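Local coordinates for pyroglutatmate porin OPDO (Pseudomonas aeruginosa, PDB 2Y0K), which probably forms a beta-barrel channel through the outer membrane for the passive uptake of small solutes such as pyroglutamate, at residues 19-24 and 378-383; 320-325 and 343-348; 115-120 and 132-137. All coordinates share one frame; numbering follows the deposited sequence.

Contact 1 of 3, residues 19-24 and 378-383; sequences RNFYFN and ENRLIL. With C8E ((hydroxyethyloxy)tri(ethyloxy)octane), chain K.
Phe21 and Ile382 meet side by side on the inward, lumen-side face of the seam between strand 19-24 and strand 378-383, where the first and last strands pair antiparallel to close the barrel. With CG anti to the backbone N (chi1 180°), the Phe21 ring presents its CD1-CE1 edge to Ile382, whose CG1 lies 3.3 Å from Phe21 CD1 in the ring plane. One pair further along, Phe23 CD2 lies 3.9 Å from Arg380 CG. Beyond that, Phe23 CE2 sits above one face of the guanidinium, offset toward its rim, with the two planes almost perpendicular at 83°. The guanidinium is held side-on by Glu378: NE of Arg380 reaches Glu378 OE1 at 2.7 Å and NH2 binds the same oxygen, both from one face of the carboxylate. Gln290 also bonds this oxygen, while Glu378 OE2 forms a salt bridge with Arg25, giving a charge cluster around the buried Glu378 and Arg380 that probably keeps the acid ionised.

The face of Asn20, Tyr22, Asn24, Asn379, Leu381 and Leu383 is looser. Across it the hydrogen-bonded pairs touch little beyond CB, as with Tyr22 CB and Leu381 CB at 4.3 Å, and the outer ends diverge. A bound detergent chain lies here, probably where lipid would in the membrane: its C6 lies over one face of the Tyr22 ring, and its C3 is 3.7 Å from Tyr22 CE1. The phenol oxygen bonds Asp37, and the amide of Asn20 reaches Trp39 and Gln41.

Six backbone hydrogen bonds join the strands, Leu381 N to Tyr22 O being nearly straight at 177°. On its other edge strand 19-24 bonds strand 36-48, and strand 378-383 bonds strand 360-370.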
loop_
_atom_site.group_PDB
_atom_site.type_symbol
_atom_site.label_atom_id
_atom_site.label_comp_id
_atom_site.label_asym_id
_atom_site.label_seq_id
_atom_site.Cartn_x
_atom_site.Cartn_y
_atom_site.Cartn_z
ATOM N N ARG A 19 17.498 -3.524 5.818
ATOM C CA ARG A 19 17.205 -3.618 4.393
ATOM C C ARG A 19 18.365 -3.125 3.555
ATOM O O ARG A 19 18.830 -1.992 3.708
ATOM C CB ARG A 19 15.971 -2.799 4.028
ATOM C CG ARG A 19 14.703 -3.230 4.708
ATOM C CD ARG A 19 13.541 -2.471 4.097
ATOM N NE ARG A 19 12.267 -2.868 4.671
ATOM C CZ ARG A 19 11.168 -2.126 4.606
ATOM N NH1 ARG A 19 11.203 -0.945 4.006
ATOM N NH2 ARG A 19 10.038 -2.558 5.151
ATOM N N ASN A 20 18.838 -3.979 2.664
ATOM C CA ASN A 20 19.759 -3.527 1.648
ATOM C C ASN A 20 19.002 -3.539 0.321
ATOM O O ASN A 20 18.343 -4.517 -0.023
ATOM C CB ASN A 20 21.002 -4.410 1.612
ATOM C CG ASN A 20 22.082 -3.847 0.719
ATOM O OD1 ASN A 20 22.142 -4.175 -0.466
ATOM N ND2 ASN A 20 22.942 -2.985 1.280
ATOM N N PHE A 21 19.085 -2.436 -0.408
ATOM C CA PHE A 21 18.153 -2.175 -1.480
ATOM C C PHE A 21 18.838 -1.605 -2.720
ATOM O O PHE A 21 19.454 -0.538 -2.675
ATOM C CB PHE A 21 17.070 -1.222 -0.977
ATOM C CG PHE A 21 16.037 -0.861 -2.011
ATOM C CD1 PHE A 21 14.998 -1.719 -2.295
ATOM C CD2 PHE A 21 16.101 0.348 -2.686
ATOM C CE1 PHE A 21 14.041 -1.396 -3.250
ATOM C CE2 PHE A 21 15.142 0.685 -3.640
ATOM C CZ PHE A 21 14.112 -0.195 -3.921
ATOM N N TYR A 22 18.732 -2.334 -3.825
ATOM C CA TYR A 22 19.229 -1.855 -5.108
ATOM C C TYR A 22 18.070 -1.652 -6.052
ATOM O O TYR A 22 17.182 -2.500 -6.166
ATOM C CB TYR A 22 20.231 -2.827 -5.732
ATOM C CG TYR A 22 20.673 -2.376 -7.104
ATOM C CD1 TYR A 22 21.376 -1.189 -7.274
ATOM C CD2 TYR A 22 20.373 -3.120 -8.229
ATOM C CE1 TYR A 22 21.773 -0.767 -8.529
ATOM C CE2 TYR A 22 20.771 -2.707 -9.494
ATOM C CZ TYR A 22 21.470 -1.535 -9.635
ATOM O OH TYR A 22 21.857 -1.130 -10.885
ATOM N N PHE A 23 18.094 -0.529 -6.743
ATOM C CA PHE A 23 16.986 -0.131 -7.581
ATOM C C PHE A 23 17.505 0.435 -8.900
ATOM O O PHE A 23 18.383 1.293 -8.906
ATOM C CB PHE A 23 16.170 0.912 -6.829
ATOM C CG PHE A 23 15.202 1.654 -7.680
ATOM C CD1 PHE A 23 15.589 2.807 -8.341
ATOM C CD2 PHE A 23 13.893 1.214 -7.806
ATOM C CE1 PHE A 23 14.692 3.501 -9.129
ATOM C CE2 PHE A 23 12.984 1.907 -8.590
ATOM C CZ PHE A 23 13.383 3.050 -9.249
ATOM N N ASN A 24 16.956 -0.051 -10.010
ATOM C CA ASN A 24 17.397 0.359 -11.346
ATOM C C ASN A 24 16.252 0.725 -12.289
ATOM O O ASN A 24 15.321 -0.058 -12.477
ATOM C CB ASN A 24 18.221 -0.752 -11.985
ATOM C CG ASN A 24 18.881 -0.312 -13.261
ATOM O OD1 ASN A 24 20.040 0.107 -13.257
ATOM N ND2 ASN A 24 18.152 -0.391 -14.367
ATOM N N GLU A 378 12.525 -1.843 -15.102
ATOM C CA GLU A 378 12.850 -1.583 -13.712
ATOM C C GLU A 378 13.187 -2.883 -12.984
ATOM O O GLU A 378 12.446 -3.867 -13.059
ATOM C CB GLU A 378 11.682 -0.878 -13.009
ATOM C CG GLU A 378 12.013 -0.416 -11.595
ATOM C CD GLU A 378 10.816 0.148 -10.833
ATOM O OE1 GLU A 378 10.061 -0.632 -10.214
ATOM O OE2 GLU A 378 10.643 1.381 -10.820
ATOM N N ASN A 379 14.323 -2.881 -12.298
ATOM C CA ASN A 379 14.683 -3.964 -11.392
ATOM C C ASN A 379 14.817 -3.450 -9.983
ATOM O O ASN A 379 15.438 -2.407 -9.756
ATOM C CB ASN A 379 16.000 -4.608 -11.792
ATOM C CG ASN A 379 15.945 -5.205 -13.158
ATOM O OD1 ASN A 379 16.232 -4.525 -14.145
ATOM N ND2 ASN A 379 15.539 -6.470 -13.242
ATOM N N ARG A 380 14.228 -4.191 -9.048
ATOM C CA ARG A 380 14.414 -3.967 -7.625
ATOM C C ARG A 380 14.947 -5.235 -7.015
ATOM O O ARG A 380 14.397 -6.317 -7.241
ATOM C CB ARG A 380 13.094 -3.610 -6.948
ATOM C CG ARG A 380 12.415 -2.396 -7.534
ATOM C CD ARG A 380 11.193 -1.976 -6.729
ATOM N NE ARG A 380 10.317 -1.161 -7.558
ATOM C CZ ARG A 380 9.480 -0.236 -7.106
ATOM N NH1 ARG A 380 9.388 0.005 -5.805
ATOM N NH2 ARG A 380 8.736 0.450 -7.971
ATOM N N LEU A 381 16.026 -5.092 -6.247
ATOM C CA LEU A 381 16.602 -6.183 -5.469
ATOM C C LEU A 381 16.606 -5.764 -4.006
ATOM O O LEU A 381 17.182 -4.734 -3.660
ATOM C CB LEU A 381 18.030 -6.474 -5.936
ATOM C CG LEU A 381 18.757 -7.661 -5.301
ATOM C CD1 LEU A 381 17.984 -8.937 -5.552
ATOM C CD2 LEU A 381 20.178 -7.794 -5.859
ATOM N N ILE A 382 15.939 -6.537 -3.155
ATOM C CA ILE A 382 15.860 -6.211 -1.737
ATOM C C ILE A 382 16.320 -7.379 -0.863
ATOM O O ILE A 382 15.747 -8.473 -0.902
ATOM C CB ILE A 382 14.433 -5.780 -1.316
ATOM C CG1 ILE A 382 13.838 -4.784 -2.316
ATOM C CG2 ILE A 382 14.439 -5.176 0.097
ATOM C CD1 ILE A 382 13.040 -5.432 -3.448
ATOM N N LEU A 383 17.369 -7.144 -0.086
ATOM C CA LEU A 383 17.834 -8.113 0.902
ATOM C C LEU A 383 17.355 -7.622 2.257
ATOM O O LEU A 383 17.622 -6.479 2.636
ATOM C CB LEU A 383 19.352 -8.195 0.879
ATOM C CG LEU A 383 20.021 -9.192 1.822
ATOM C CD1 LEU A 383 19.736 -10.601 1.353
ATOM C CD2 LEU A 383 21.528 -8.955 1.904
HETATM C C1 C8E K . 25.523 2.147 -8.154
HETATM C C2 C8E K . 26.332 0.856 -7.968
HETATM C C3 C8E K . 25.345 -0.275 -7.664
HETATM C C4 C8E K . 25.956 -1.667 -7.788
HETATM C C5 C8E K . 25.815 -2.448 -6.483
HETATM C C6 C8E K . 24.583 -3.358 -6.481
HETATM C C7 C8E K . 24.729 -4.453 -5.423
HETATM C C8 C8E K . 23.536 -5.413 -5.421
HETATM O O9 C8E K . 22.947 -5.474 -4.138
HETATM C C10 C8E K . 23.195 -6.696 -3.480
#

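Contact 2 of 3, residues 320-325 and 343-348; sequences FMSRYV and RNTDLG. With C8E ((hydroxyethyloxy)tri(ethyloxy)octane), chain G.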
loop_
_atom_site.group_PDB
_atom_site.type_symbol
_atom_site.label_atom_id
_atom_site.label_comp_id
_atom_site.label_asym_id
_atom_site.label_seq_id
_atom_site.Cartn_x
_atom_site.Cartn_y
_atom_site.Cartn_z
ATOM N N PHE A 320 7.509 -17.453 -6.386
ATOM C CA PHE A 320 7.528 -16.875 -7.718
ATOM C C PHE A 320 6.173 -16.284 -8.019
ATOM O O PHE A 320 5.135 -16.870 -7.694
ATOM C CB PHE A 320 7.899 -17.932 -8.760
ATOM C CG PHE A 320 7.675 -17.496 -10.181
ATOM C CD1 PHE A 320 8.664 -16.834 -10.883
ATOM C CD2 PHE A 320 6.479 -17.764 -10.819
ATOM C CE1 PHE A 320 8.461 -16.438 -12.190
ATOM C CE2 PHE A 320 6.269 -17.371 -12.130
ATOM C CZ PHE A 320 7.260 -16.713 -12.817
ATOM N N MET A 321 6.191 -15.108 -8.629
ATOM C CA MET A 321 4.975 -14.441 -9.050
ATOM C C MET A 321 5.207 -13.815 -10.427
ATOM O O MET A 321 6.260 -13.243 -10.703
ATOM C CB MET A 321 4.579 -13.371 -8.032
ATOM C CG MET A 321 3.260 -12.668 -8.333
ATOM S SD MET A 321 3.391 -11.334 -9.543
ATOM C CE MET A 321 4.424 -10.152 -8.678
ATOM N N SER A 322 4.224 -13.931 -11.299
ATOM C CA SER A 322 4.330 -13.301 -12.592
ATOM C C SER A 322 2.979 -12.703 -12.951
ATOM O O SER A 322 1.942 -13.331 -12.746
ATOM C CB SER A 322 4.789 -14.318 -13.642
ATOM O OG SER A 322 4.729 -13.755 -14.932
ATOM N N ARG A 323 2.986 -11.479 -13.469
ATOM C CA ARG A 323 1.728 -10.863 -13.856
ATOM C C ARG A 323 1.847 -9.973 -15.074
ATOM O O ARG A 323 2.919 -9.460 -15.387
ATOM C CB ARG A 323 1.085 -10.099 -12.690
ATOM C CG ARG A 323 1.966 -9.043 -12.075
ATOM C CD ARG A 323 1.284 -8.333 -10.900
ATOM N NE ARG A 323 2.240 -7.447 -10.257
ATOM C CZ ARG A 323 2.127 -6.960 -9.023
ATOM N NH1 ARG A 323 1.066 -7.244 -8.275
ATOM N NH2 ARG A 323 3.087 -6.178 -8.540
ATOM N N TYR A 324 0.716 -9.785 -15.743
ATOM C CA TYR A 324 0.670 -8.951 -16.928
ATOM C C TYR A 324 -0.633 -8.168 -16.932
ATOM O O TYR A 324 -1.697 -8.690 -16.574
ATOM C CB TYR A 324 0.795 -9.816 -18.186
ATOM C CG TYR A 324 0.772 -9.071 -19.510
ATOM C CD1 TYR A 324 1.939 -8.548 -20.064
ATOM C CD2 TYR A 324 -0.414 -8.930 -20.229
ATOM C CE1 TYR A 324 1.918 -7.887 -21.293
ATOM C CE2 TYR A 324 -0.446 -8.272 -21.459
ATOM C CZ TYR A 324 0.721 -7.752 -21.980
ATOM O OH TYR A 324 0.689 -7.098 -23.190
ATOM N N VAL A 325 -0.530 -6.902 -17.323
ATOM C CA VAL A 325 -1.677 -6.023 -17.394
ATOM C C VAL A 325 -1.625 -5.244 -18.687
ATOM O O VAL A 325 -0.596 -4.649 -19.026
ATOM C CB VAL A 325 -1.684 -5.009 -16.240
ATOM C CG1 VAL A 325 -2.989 -4.220 -16.238
ATOM C CG2 VAL A 325 -1.478 -5.733 -14.903
ATOM N N ARG A 343 4.610 -5.831 -17.554
ATOM C CA ARG A 343 4.891 -7.174 -17.094
ATOM C C ARG A 343 5.655 -7.052 -15.778
ATOM O O ARG A 343 6.574 -6.238 -15.679
ATOM C CB ARG A 343 5.739 -7.907 -18.132
ATOM C CG ARG A 343 6.097 -9.331 -17.745
ATOM C CD ARG A 343 7.230 -9.855 -18.616
ATOM N NE ARG A 343 6.917 -9.672 -20.029
ATOM C CZ ARG A 343 7.622 -8.924 -20.875
ATOM N NH1 ARG A 343 8.712 -8.287 -20.465
ATOM N NH2 ARG A 343 7.234 -8.821 -22.138
ATOM N N ASN A 344 5.253 -7.814 -14.760
ATOM C CA ASN A 344 6.051 -7.914 -13.525
ATOM C C ASN A 344 6.440 -9.359 -13.251
ATOM O O ASN A 344 5.646 -10.274 -13.466
ATOM C CB ASN A 344 5.288 -7.415 -12.278
ATOM C CG ASN A 344 4.860 -5.961 -12.360
ATOM O OD1 ASN A 344 5.412 -5.167 -13.124
ATOM N ND2 ASN A 344 3.873 -5.603 -11.550
ATOM N N THR A 345 7.637 -9.560 -12.719
ATOM C CA THR A 345 8.021 -10.868 -12.205
ATOM C C THR A 345 8.726 -10.725 -10.853
ATOM O O THR A 345 9.686 -9.957 -10.729
ATOM C CB THR A 345 8.929 -11.603 -13.215
ATOM O OG1 THR A 345 8.310 -11.573 -14.510
ATOM C CG2 THR A 345 9.159 -13.045 -12.799
ATOM N N ASP A 346 8.228 -11.440 -9.844
ATOM C CA ASP A 346 8.863 -11.491 -8.520
ATOM C C ASP A 346 9.461 -12.873 -8.253
ATOM O O ASP A 346 8.763 -13.896 -8.296
ATOM C CB ASP A 346 7.855 -11.191 -7.402
ATOM C CG ASP A 346 7.510 -9.723 -7.289
ATOM O OD1 ASP A 346 7.753 -8.954 -8.242
ATOM O OD2 ASP A 346 6.970 -9.336 -6.235
ATOM N N LEU A 347 10.754 -12.893 -7.963
ATOM C CA LEU A 347 11.438 -14.109 -7.555
ATOM C C LEU A 347 12.053 -13.877 -6.173
ATOM O O LEU A 347 12.836 -12.945 -5.976
ATOM C CB LEU A 347 12.518 -14.470 -8.577
ATOM C CG LEU A 347 13.353 -15.739 -8.343
ATOM C CD1 LEU A 347 12.469 -16.974 -8.218
ATOM C CD2 LEU A 347 14.345 -15.922 -9.480
ATOM N N GLY A 348 11.702 -14.719 -5.210
ATOM C CA GLY A 348 12.150 -14.497 -3.850
ATOM C C GLY A 348 12.503 -15.743 -3.066
ATOM O O GLY A 348 11.897 -16.807 -3.241
HETATM O O9 C8E G . -1.417 -15.933 -16.649
HETATM C C10 C8E G . -0.556 -15.220 -15.778
HETATM C C11 C8E G . 0.876 -15.393 -16.265
HETATM O O12 C8E G . 1.477 -14.144 -16.547
HETATM C C13 C8E G . 2.412 -14.283 -17.596
HETATM C C14 C8E G . 3.254 -13.030 -17.726
HETATM O O15 C8E G . 3.703 -12.922 -19.053
HETATM C C16 C8E G . 2.925 -11.966 -19.749
#
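Met321 and Asp346, a hydrogen-bonded pair of the two antiparallel strands, run side by side on the lumen-side face. Met321 CB starts 4.0 Å from Asp346 CB. The chain then bends at both of its outer torsions (chi2 -82°, chi3 -65°): CG leads away from the partner strand, SD passes 3.7 Å from Arg323 CG, and the methyl CE curls back to rest 3.4 Å from Asp346 CG. The same methyl lies over one face of the Arg323 guanidinium, offset toward its rim, wedged between the acid and the base. Strands 318-332 and 335-350 form a beta hairpin of the porin wall, and along each strand alternate residues face lumen and membrane. Arg323 extends from CG to NE across Asn344, with Arg323 CG 3.7 Å from Asn344 CB and guanidinium and amide planes turned by 67°. Arg305 and Arg364 bring further positive charge close to it, though Arg364 also forms a weak, long ion pair with Asp346. On the membrane-side face Phe320 CE1 meets Thr345 CG2 at 3.5 Å. Detergent lies against the same face, its C16 3.4 Å from Tyr324 CB. Between the two strands, Met321 and Asp346 exchange two backbone hydrogen bonds, as do Arg323 and Asn344.

Contact 3 of 3, residues 115-120 and 132-137; sequences ALHFKS and PELFRG
Pro132 brings its CB up to the imidazole of His117, the two side chains crossing at about a right angle, where the loop between barrel strands 109-113 and 138-142 returns to the wall. In porins of this family a loop of this kind folds into the barrel and narrows the channel. The contact between residues 115-120 and 132-137 is buried, and its centre lies about 10 Å from the centre of the chain, consistent with that role. Glu133 follows with its carboxylate turned from the opposing segment: one oxygen is bonded by the backbone N of Asn126 and the other, weakly, by Asn158, which ties the acid to the inner loop and to the wall.

Leu134 begins the short strand. Its CD2 lies 4.0 Å from His117 CB and 3.8 Å from Leu116 O. Phe135 forms the hydrogen-bonded pair with Leu116. Its N donates to Leu116 O at 2.9 Å and 168°, and its O receives Leu116 N at 2.7 Å with a more bent angle of 146°. The ring, on the same face as Leu116, comes within 4.4 Å of Phe118 CE1 at its CD2.

Arg136 forms the adjoining non-hydrogen-bonded pair with Ala115, and its guanidinium forms a salt bridge with Asp156 on strand 148-159. Gly137 then turns the corner into strand 138-142, with backbone angles that suit a glycine. Leu116 packs on it: with CG beside the backbone N and CD1 anti to CA (chi2 169°), Leu116 CD1 lies 3.4 Å from Gly137 C.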
loop_
_atom_site.group_PDB
_atom_site.type_symbol
_atom_site.label_atom_id
_atom_site.label_comp_id
_atom_site.label_asym_id
_atom_site.label_seq_id
_atom_site.Cartn_x
_atom_site.Cartn_y
_atom_site.Cartn_z
ATOM N N ALA A 115 2.825 9.497 14.427
ATOM C CA ALA A 115 3.216 8.804 13.206
ATOM C C ALA A 115 2.334 7.583 12.947
ATOM O O ALA A 115 2.098 6.775 13.846
ATOM C CB ALA A 115 4.681 8.398 13.261
ATOM N N LEU A 116 1.863 7.463 11.705
ATOM C CA LEU A 116 0.930 6.428 11.302
ATOM C C LEU A 116 1.372 5.748 10.021
ATOM O O LEU A 116 2.002 6.359 9.154
ATOM C CB LEU A 116 -0.453 7.039 11.084
ATOM C CG LEU A 116 -0.997 7.823 12.280
ATOM C CD1 LEU A 116 -2.246 8.627 11.880
ATOM C CD2 LEU A 116 -1.266 6.885 13.463
ATOM N N HIS A 117 1.022 4.475 9.905
ATOM C CA HIS A 117 1.289 3.702 8.709
ATOM C C HIS A 117 0.261 2.589 8.679
ATOM O O HIS A 117 0.301 1.676 9.505
ATOM C CB HIS A 117 2.699 3.110 8.746
ATOM C CG HIS A 117 3.118 2.470 7.456
ATOM N ND1 HIS A 117 2.755 1.185 7.107
ATOM C CD2 HIS A 117 3.857 2.944 6.425
ATOM C CE1 HIS A 117 3.255 0.894 5.918
ATOM N NE2 HIS A 117 3.928 1.943 5.483
ATOM N N PHE A 118 -0.678 2.671 7.744
ATOM C CA PHE A 118 -1.761 1.704 7.694
ATOM C C PHE A 118 -2.311 1.633 6.281
ATOM O O PHE A 118 -1.928 2.418 5.410
ATOM C CB PHE A 118 -2.868 2.116 8.670
ATOM C CG PHE A 118 -3.520 3.423 8.310
ATOM C CD1 PHE A 118 -2.952 4.625 8.697
ATOM C CD2 PHE A 118 -4.683 3.446 7.551
ATOM C CE1 PHE A 118 -3.545 5.832 8.353
ATOM C CE2 PHE A 118 -5.289 4.642 7.211
ATOM C CZ PHE A 118 -4.714 5.843 7.600
ATOM N N LYS A 119 -3.225 0.690 6.088
ATOM C CA LYS A 119 -3.857 0.389 4.812
ATOM C C LYS A 119 -5.367 0.588 4.940
ATOM O O LYS A 119 -5.958 0.205 5.957
ATOM C CB LYS A 119 -3.600 -1.081 4.472
ATOM C CG LYS A 119 -2.543 -1.344 3.419
ATOM C CD LYS A 119 -1.150 -0.906 3.822
ATOM C CE LYS A 119 -0.233 -1.035 2.599
ATOM N NZ LYS A 119 1.209 -0.820 2.871
ATOM N N SER A 120 -5.979 1.188 3.919
ATOM C CA SER A 120 -7.429 1.328 3.840
ATOM C C SER A 120 -7.796 1.743 2.415
ATOM O O SER A 120 -6.982 2.348 1.712
ATOM C CB SER A 120 -7.940 2.381 4.825
ATOM O OG SER A 120 -7.657 3.699 4.372
ATOM N N PRO A 132 9.639 3.257 4.808
ATOM C CA PRO A 132 8.198 3.459 4.600
ATOM C C PRO A 132 7.741 4.924 4.576
ATOM O O PRO A 132 8.327 5.786 5.234
ATOM C CB PRO A 132 7.573 2.760 5.818
ATOM C CG PRO A 132 8.674 2.755 6.854
ATOM C CD PRO A 132 9.929 2.570 6.086
ATOM N N GLU A 133 6.686 5.186 3.814
ATOM C CA GLU A 133 5.969 6.437 3.913
ATOM C C GLU A 133 5.321 6.483 5.290
ATOM O O GLU A 133 4.889 5.457 5.822
ATOM C CB GLU A 133 4.892 6.502 2.817
ATOM C CG GLU A 133 3.935 7.681 2.914
ATOM C CD GLU A 133 2.856 7.669 1.822
ATOM O OE1 GLU A 133 2.413 6.566 1.424
ATOM O OE2 GLU A 133 2.459 8.768 1.355
ATOM N N LEU A 134 5.253 7.667 5.882
ATOM C CA LEU A 134 4.515 7.827 7.126
ATOM C C LEU A 134 3.540 8.974 7.009
ATOM O O LEU A 134 3.811 9.964 6.328
ATOM C CB LEU A 134 5.462 8.089 8.297
ATOM C CG LEU A 134 6.476 6.993 8.634
ATOM C CD1 LEU A 134 7.447 7.499 9.698
ATOM C CD2 LEU A 134 5.771 5.702 9.080
ATOM N N PHE A 135 2.407 8.847 7.681
ATOM C CA PHE A 135 1.506 9.975 7.828
ATOM C C PHE A 135 1.541 10.466 9.259
ATOM O O PHE A 135 1.820 9.700 10.179
ATOM C CB PHE A 135 0.072 9.580 7.508
ATOM C CG PHE A 135 -0.122 9.061 6.124
ATOM C CD1 PHE A 135 0.020 9.899 5.030
ATOM C CD2 PHE A 135 -0.469 7.736 5.912
ATOM C CE1 PHE A 135 -0.178 9.423 3.750
ATOM C CE2 PHE A 135 -0.668 7.257 4.637
ATOM C CZ PHE A 135 -0.524 8.104 3.550
ATOM N N ARG A 136 1.231 11.741 9.444
ATOM C CA ARG A 136 0.995 12.277 10.779
ATOM C C ARG A 136 -0.494 12.552 10.940
ATOM O O ARG A 136 -1.133 13.099 10.035
ATOM C CB ARG A 136 1.777 13.574 10.981
ATOM C CG ARG A 136 1.870 14.005 12.425
ATOM C CD ARG A 136 2.492 15.385 12.563
ATOM N NE ARG A 136 1.515 16.442 12.337
ATOM C CZ ARG A 136 1.838 17.707 12.093
ATOM N NH1 ARG A 136 3.117 18.061 12.048
ATOM N NH2 ARG A 136 0.888 18.616 11.890
ATOM N N GLY A 137 -1.044 12.167 12.087
ATOM C CA GLY A 137 -2.432 12.446 12.402
ATOM C C GLY A 137 -3.002 11.558 13.496
ATOM O O GLY A 137 -2.295 11.136 14.417
#

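In the fold
Contacts 1 and 2 are regular antiparallel pairs of the barrel wall, each only partly buried, with one face toward the lumen and one against detergent. Contact 1 joins the two ends of the chain, contact 2 a local hairpin, and strand 360-370 lies between them. Their lumen faces carry charge, paired in salt bridges in contact 1, while in contact 2 the charged ends of Arg323 and Asp346 do not touch and neighbouring arginines crowd near. Contact 3 is the more buried, with two backbone bonds and apolar packing at the base of an inward loop, far from the detergent. It touches contact 1 through Pro132 and Arg19, whereas contact 2 stays about 13 Å from it at the nearest atoms.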